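Local coordinates for cell wall surface anchor family protein (Streptococcus pneumoniae, PDB 4OQ1) that serves as an ancillary pilin of the pneumococcal pilus, probably anchoring the pilus to the cell wall, at residues A[101-106]-A[125-130]; A[186-191]-A[206-211]. The protein carries 3 engineered substitutions. All coordinates share one frame; numbering follows the deposited sequence.

The two interactions lie in different domains, with centres 39 Å apart and about 20 Å between nearest atoms. They follow one another along the chain and share no strand. Interaction 1 sits where strands 106-110 and 120-129 meet at their ends in the N-terminal sheet. Two backbone bonds join the strand ends, and Ile103, Phe127 and Met129 pack beside them, all buried. Interaction 2 lies nearer the middle of the chain, within the first prealbumin-like range. It also has two direct backbone bonds, but adds a water bridge and an arginine lying along a threonine. Both are partly buried, and interaction 2 is the smaller.

Interaction 1: A[101-106]-A[125-130]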
loop_
_atom_site.group_PDB
_atom_site.type_symbol
_atom_site.label_atom_id
_atom_site.label_comp_id
_atom_site.label_asym_id
_atom_site.label_seq_id
_atom_site.Cartn_x
_atom_site.Cartn_y
_atom_site.Cartn_z
ATOM N N SER A 101 -0.107 36.011 11.992
ATOM C CA SER A 101 0.524 37.350 12.157
ATOM C C SER A 101 -0.415 38.525 12.208
ATOM O O SER A 101 -1.435 38.515 11.501
ATOM C CB SER A 101 1.547 37.595 11.009
ATOM O OG SER A 101 2.708 36.823 11.291
ATOM N N HIS A 102 -0.048 39.535 13.006
ATOM C CA HIS A 102 -0.705 40.913 12.976
ATOM C C HIS A 102 -2.157 40.885 13.392
ATOM O O HIS A 102 -3.101 41.368 12.717
ATOM C CB HIS A 102 -0.526 41.633 11.627
ATOM C CG HIS A 102 0.912 41.686 11.155
ATOM N ND1 HIS A 102 1.916 42.281 11.891
ATOM C CD2 HIS A 102 1.504 41.199 10.033
ATOM C CE1 HIS A 102 3.067 42.134 11.256
ATOM N NE2 HIS A 102 2.844 41.466 10.136
ATOM N N ILE A 103 -2.343 40.265 14.524
ATOM C CA ILE A 103 -3.680 40.107 15.059
ATOM C C ILE A 103 -4.005 41.216 16.115
ATOM O O ILE A 103 -3.383 41.266 17.193
ATOM C CB ILE A 103 -3.818 38.707 15.733
ATOM C CG1 ILE A 103 -3.358 37.612 14.744
ATOM C CG2 ILE A 103 -5.248 38.520 16.219
ATOM C CD1 ILE A 103 -3.431 36.156 15.295
ATOM N N PRO A 104 -5.047 42.012 15.860
ATOM C CA PRO A 104 -5.482 43.065 16.788
ATOM C C PRO A 104 -5.987 42.469 18.035
ATOM O O PRO A 104 -6.244 41.260 18.062
ATOM C CB PRO A 104 -6.629 43.744 16.031
ATOM C CG PRO A 104 -6.397 43.459 14.628
ATOM C CD PRO A 104 -5.872 42.050 14.647
ATOM N N ASN A 105 -6.220 43.280 19.059
ATOM C CA ASN A 105 -6.856 42.798 20.270
ATOM C C ASN A 105 -8.301 42.277 19.964
ATOM O O ASN A 105 -8.972 42.844 19.114
ATOM C CB ASN A 105 -7.015 43.949 21.224
ATOM C CG ASN A 105 -5.801 44.148 22.033
ATOM O OD1 ASN A 105 -4.749 43.607 21.721
ATOM N ND2 ASN A 105 -5.948 44.845 23.110
ATOM N N GLY A 106 -8.740 41.227 20.654
ATOM C CA GLY A 106 -10.079 40.701 20.425
ATOM C C GLY A 106 -10.261 39.256 20.853
ATOM O O GLY A 106 -9.321 38.584 21.265
ATOM N N PHE A 125 -12.020 26.372 18.222
ATOM C CA PHE A 125 -11.587 26.914 19.495
ATOM C C PHE A 125 -11.728 28.426 19.517
ATOM O O PHE A 125 -11.929 29.091 18.453
ATOM C CB PHE A 125 -10.140 26.506 19.806
ATOM C CG PHE A 125 -9.150 26.906 18.750
ATOM C CD1 PHE A 125 -8.956 26.181 17.575
ATOM C CD2 PHE A 125 -8.399 28.054 18.917
ATOM C CE1 PHE A 125 -8.070 26.631 16.627
ATOM C CE2 PHE A 125 -7.502 28.470 17.981
ATOM C CZ PHE A 125 -7.300 27.742 16.854
ATOM N N LEU A 126 -11.475 28.994 20.687
ATOM C CA LEU A 126 -11.420 30.427 20.778
ATOM C C LEU A 126 -10.028 30.753 21.203
ATOM O O LEU A 126 -9.389 29.962 21.873
ATOM C CB LEU A 126 -12.329 30.936 21.919
ATOM C CG LEU A 126 -13.832 30.777 21.942
ATOM C CD1 LEU A 126 -14.439 31.596 23.058
ATOM C CD2 LEU A 126 -14.373 31.229 20.638
ATOM N N PHE A 127 -9.595 31.908 20.791
ATOM C CA PHE A 127 -8.438 32.529 21.415
ATOM C C PHE A 127 -8.653 34.033 21.736
ATOM O O PHE A 127 -9.335 34.732 21.016
ATOM C CB PHE A 127 -7.168 32.263 20.574
ATOM C CG PHE A 127 -7.107 32.927 19.235
ATOM C CD1 PHE A 127 -6.533 34.190 19.087
ATOM C CD2 PHE A 127 -7.699 32.333 18.143
ATOM C CE1 PHE A 127 -6.406 34.799 17.847
ATOM C CE2 PHE A 127 -7.650 32.954 16.890
ATOM C CZ PHE A 127 -7.033 34.188 16.743
ATOM N N GLU A 128 -7.877 34.571 22.694
ATOM C CA GLU A 128 -8.115 35.964 23.072
ATOM C C GLU A 128 -6.764 36.662 23.087
ATOM O O GLU A 128 -5.805 36.124 23.654
ATOM C CB GLU A 128 -8.833 36.023 24.398
ATOM C CG GLU A 128 -9.014 37.458 24.871
ATOM C CD GLU A 128 -9.732 37.577 26.163
ATOM O OE1 GLU A 128 -10.793 38.183 26.141
ATOM O OE2 GLU A 128 -9.253 37.062 27.195
ATOM N N MET A 129 -6.699 37.784 22.341
ATOM C CA MET A 129 -5.608 38.773 22.430
ATOM C C MET A 129 -5.992 40.019 23.293
ATOM O O MET A 129 -6.914 40.713 23.001
ATOM C CB MET A 129 -5.326 39.179 20.993
ATOM C CG MET A 129 -4.806 37.990 20.169
ATOM S SD MET A 129 -3.320 37.263 20.908
ATOM C CE MET A 129 -2.718 36.425 19.422
ATOM N N THR A 130 -5.258 40.276 24.366
ATOM C CA THR A 130 -5.467 41.511 25.113
ATOM C C THR A 130 -4.152 42.291 25.217
ATOM O O THR A 130 -3.111 41.778 24.847
ATOM C CB THR A 130 -5.998 41.193 26.501
ATOM O OG1 THR A 130 -4.962 40.632 27.280
ATOM C CG2 THR A 130 -7.101 40.233 26.437
#
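The Phe127 ring is met obliquely by the end of Ile103, whose CD1 lies 4.1 Å from Phe127 CE1. The two side chains come from opposite directions. Outside the pair, the rings of Phe127 and Tyr108 meet with planes about 25° apart, and Leu30, Val110 and Ile139 also touch Phe127.

The amide of Asn105 lies against the backbone of Thr130, just past the end of strand 120-129, with Asn105 ND2 3.8 Å from Thr130 C. Its polar ends bond beyond the contact: OD1 takes a hydrogen bond from His28 NE2, and ND2 gives one to Asp131 OD1. Both ends of the amide are therefore held, which fixes its rotation.

Met129 crosses Ile103 at about a right angle, and its CG is 4.0 Å from Ile103 CG2. The methionine chain bends at chi2 (-57°). This brings its CE near Ile103 CD1. Met129 CB also rests against Pro104 O.

Two hydrogen bonds join the backbones. Gly106 N gives one to Met129 O at 3.0 Å. Met129 N returns one to Gly106 O at 2.9 Å. Two CA-H...O contacts add to them, from Asn105 to Met129 O and from Glu128 to Gly106 O. Gly106 has phi 158°, a backbone shape that suits a residue with no side chain.

His102 and Ile103 both face His28, a G1 beta bulge at the end of strand 98-103. The chain then turns through Pro104 and Asn105 into strand 106-110. Gly106 and Met129 form an antiparallel hydrogen-bonded pair, where that strand begins beside strand 120-129 in the mixed N-terminal sheet.

Interaction 2: A[186-191]-A[206-211]; sequences GEYRYS and GEIFVT
Tyr188 turns its CG anti to the carbonyl carbon (chi1 -63°), and this brings the ring beside Ile208 and the carbonyl O of Phe209. Tyr188 CD2 lies 4.0 Å from Ile208 CG2, and the two side chains cross obliquely. Phe209 O lies at the edge of the ring, in its plane. Glu187 CG covers one face over the centre. Farther back, Tyr188 CB meets Val210 CG2.

Thr211 places OG1 between its backbone N and carbonyl carbon (chi1 62°). There it lies 3.3 Å from Arg189 CG, with the two side chains side by side and pointing the same way. The arginine then bends at chi3, and its NH2 forms a salt bridge with Glu39.

Two fairly straight hydrogen bonds hold the backbones together. Thr211 N gives one to Tyr188 O at 3.2 Å. Tyr190 N gives the other to Thr211 O at 3.0 Å. A water extends the link: it accepts from Tyr188 N at 3.0 Å and donates to Phe209 O at 2.7 Å. Arg189 and Thr211 form a single beta bridge, backbone to backbone.

Strand 207-211 is an outermost strand of a four-stranded sheet, pairing antiparallel with strand 150-157. Strand 189-190 pairs with strand 177-185 in another sheet. The contact thus joins the edges of two sheets, consistent with the two-sheet CnaB (prealbumin-like) fold. Leu200 of strand 200-201 touches Tyr188, Ile208 and Val210, while Tyr188 OH is hydrogen-bonded to Tyr201 N of the same strand.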
loop_
_atom_site.group_PDB
_atom_site.type_symbol
_atom_site.label_atom_id
_atom_site.label_comp_id
_atom_site.label_asym_id
_atom_site.label_seq_id
_atom_site.Cartn_x
_atom_site.Cartn_y
_atom_site.Cartn_z
ATOM N N GLY A 186 2.045 7.090 4.778
ATOM C CA GLY A 186 2.088 6.418 6.014
ATOM C C GLY A 186 1.746 4.997 5.714
ATOM O O GLY A 186 1.973 4.508 4.600
ATOM N N GLU A 187 1.115 4.358 6.685
ATOM C CA GLU A 187 0.908 2.961 6.649
ATOM C C GLU A 187 -0.390 2.698 7.383
ATOM O O GLU A 187 -0.375 2.366 8.582
ATOM C CB GLU A 187 2.067 2.294 7.385
ATOM C CG GLU A 187 2.103 0.790 7.493
ATOM C CD GLU A 187 3.342 0.331 8.306
ATOM O OE1 GLU A 187 3.520 0.741 9.481
ATOM O OE2 GLU A 187 4.148 -0.449 7.769
ATOM N N TYR A 188 -1.525 2.801 6.718
ATOM C CA TYR A 188 -1.702 3.300 5.363
ATOM C C TYR A 188 -2.934 4.194 5.393
ATOM O O TYR A 188 -3.915 3.775 5.940
ATOM C CB TYR A 188 -2.010 2.127 4.447
ATOM C CG TYR A 188 -0.934 1.079 4.309
ATOM C CD1 TYR A 188 0.244 1.313 3.536
ATOM C CD2 TYR A 188 -1.057 -0.154 4.952
ATOM C CE1 TYR A 188 1.223 0.328 3.389
ATOM C CE2 TYR A 188 -0.072 -1.150 4.816
ATOM C CZ TYR A 188 1.047 -0.927 4.016
ATOM O OH TYR A 188 1.967 -1.935 3.883
ATOM N N ARG A 189 -2.913 5.355 4.736
ATOM C CA ARG A 189 -3.914 6.368 4.826
ATOM C C ARG A 189 -3.908 7.032 3.494
ATOM O O ARG A 189 -2.853 7.303 2.948
ATOM C CB ARG A 189 -3.614 7.399 5.914
ATOM C CG ARG A 189 -3.387 6.674 7.251
ATOM C CD ARG A 189 -3.123 7.547 8.452
ATOM N NE ARG A 189 -1.693 7.663 8.573
ATOM C CZ ARG A 189 -0.973 8.705 8.179
ATOM N NH1 ARG A 189 -1.545 9.805 7.670
ATOM N NH2 ARG A 189 0.342 8.631 8.330
ATOM N N TYR A 190 -5.075 7.278 2.957
ATOM C CA TYR A 190 -5.196 7.994 1.736
ATOM C C TYR A 190 -4.728 9.426 1.920
ATOM O O TYR A 190 -4.994 10.043 2.942
ATOM C CB TYR A 190 -6.690 7.986 1.311
ATOM C CG TYR A 190 -7.024 8.817 0.164
ATOM C CD1 TYR A 190 -6.991 8.305 -1.133
ATOM C CD2 TYR A 190 -7.411 10.121 0.318
ATOM C CE1 TYR A 190 -7.262 9.032 -2.223
ATOM C CE2 TYR A 190 -7.714 10.886 -0.810
ATOM C CZ TYR A 190 -7.688 10.321 -2.049
ATOM O OH TYR A 190 -7.972 11.040 -3.132
ATOM N N SER A 191 -4.061 9.955 0.919
ATOM C CA SER A 191 -3.844 11.374 0.837
ATOM C C SER A 191 -3.774 11.698 -0.602
ATOM O O SER A 191 -3.010 11.078 -1.334
ATOM C CB SER A 191 -2.530 11.788 1.506
ATOM O OG SER A 191 -2.047 13.023 0.998
ATOM N N GLY A 206 -1.625 -11.139 9.090
ATOM C CA GLY A 206 -2.241 -11.211 7.776
ATOM C C GLY A 206 -3.036 -10.010 7.333
ATOM O O GLY A 206 -3.854 -10.152 6.387
ATOM N N GLU A 207 -2.882 -8.846 7.999
ATOM C CA GLU A 207 -3.870 -7.785 7.819
ATOM C C GLU A 207 -3.278 -6.607 7.090
ATOM O O GLU A 207 -2.109 -6.320 7.238
ATOM C CB GLU A 207 -4.572 -7.337 9.098
ATOM C CG GLU A 207 -5.131 -8.521 9.845
ATOM C CD GLU A 207 -5.900 -8.194 11.100
ATOM O OE1 GLU A 207 -5.642 -7.116 11.675
ATOM O OE2 GLU A 207 -6.652 -9.094 11.550
ATOM N N ILE A 208 -4.074 -6.022 6.207
ATOM C CA ILE A 208 -3.811 -4.671 5.742
ATOM C C ILE A 208 -4.973 -3.751 6.147
ATOM O O ILE A 208 -6.166 -4.043 5.884
ATOM C CB ILE A 208 -3.565 -4.605 4.236
ATOM C CG1 ILE A 208 -2.296 -5.384 3.842
ATOM C CG2 ILE A 208 -3.441 -3.176 3.733
ATOM C CD1 ILE A 208 -2.238 -5.707 2.331
ATOM N N PHE A 209 -4.630 -2.610 6.679
ATOM C CA PHE A 209 -5.635 -1.627 7.184
ATOM C C PHE A 209 -5.427 -0.288 6.556
ATOM O O PHE A 209 -4.331 0.285 6.667
ATOM C CB PHE A 209 -5.543 -1.531 8.729
ATOM C CG PHE A 209 -6.708 -0.828 9.376
ATOM C CD1 PHE A 209 -7.883 -1.485 9.555
ATOM C CD2 PHE A 209 -6.593 0.461 9.831
ATOM C CE1 PHE A 209 -8.997 -0.857 10.134
ATOM C CE2 PHE A 209 -7.694 1.111 10.432
ATOM C CZ PHE A 209 -8.893 0.439 10.571
ATOM N N VAL A 210 -6.437 0.190 5.830
ATOM C CA VAL A 210 -6.366 1.469 5.118
ATOM C C VAL A 210 -7.483 2.376 5.569
ATOM O O VAL A 210 -8.689 2.024 5.440
ATOM C CB VAL A 210 -6.504 1.294 3.592
ATOM C CG1 VAL A 210 -6.275 2.626 2.919
ATOM C CG2 VAL A 210 -5.475 0.248 3.132
ATOM N N THR A 211 -7.117 3.580 5.995
ATOM C CA THR A 211 -8.090 4.618 6.374
ATOM C C THR A 211 -8.205 5.791 5.402
ATOM O O THR A 211 -7.281 6.084 4.658
ATOM C CB THR A 211 -7.781 5.149 7.770
ATOM O OG1 THR A 211 -6.501 5.758 7.832
ATOM C CG2 THR A 211 -7.773 4.060 8.741
HETATM O O HOH W 1 -3.793 2.132 8.557
#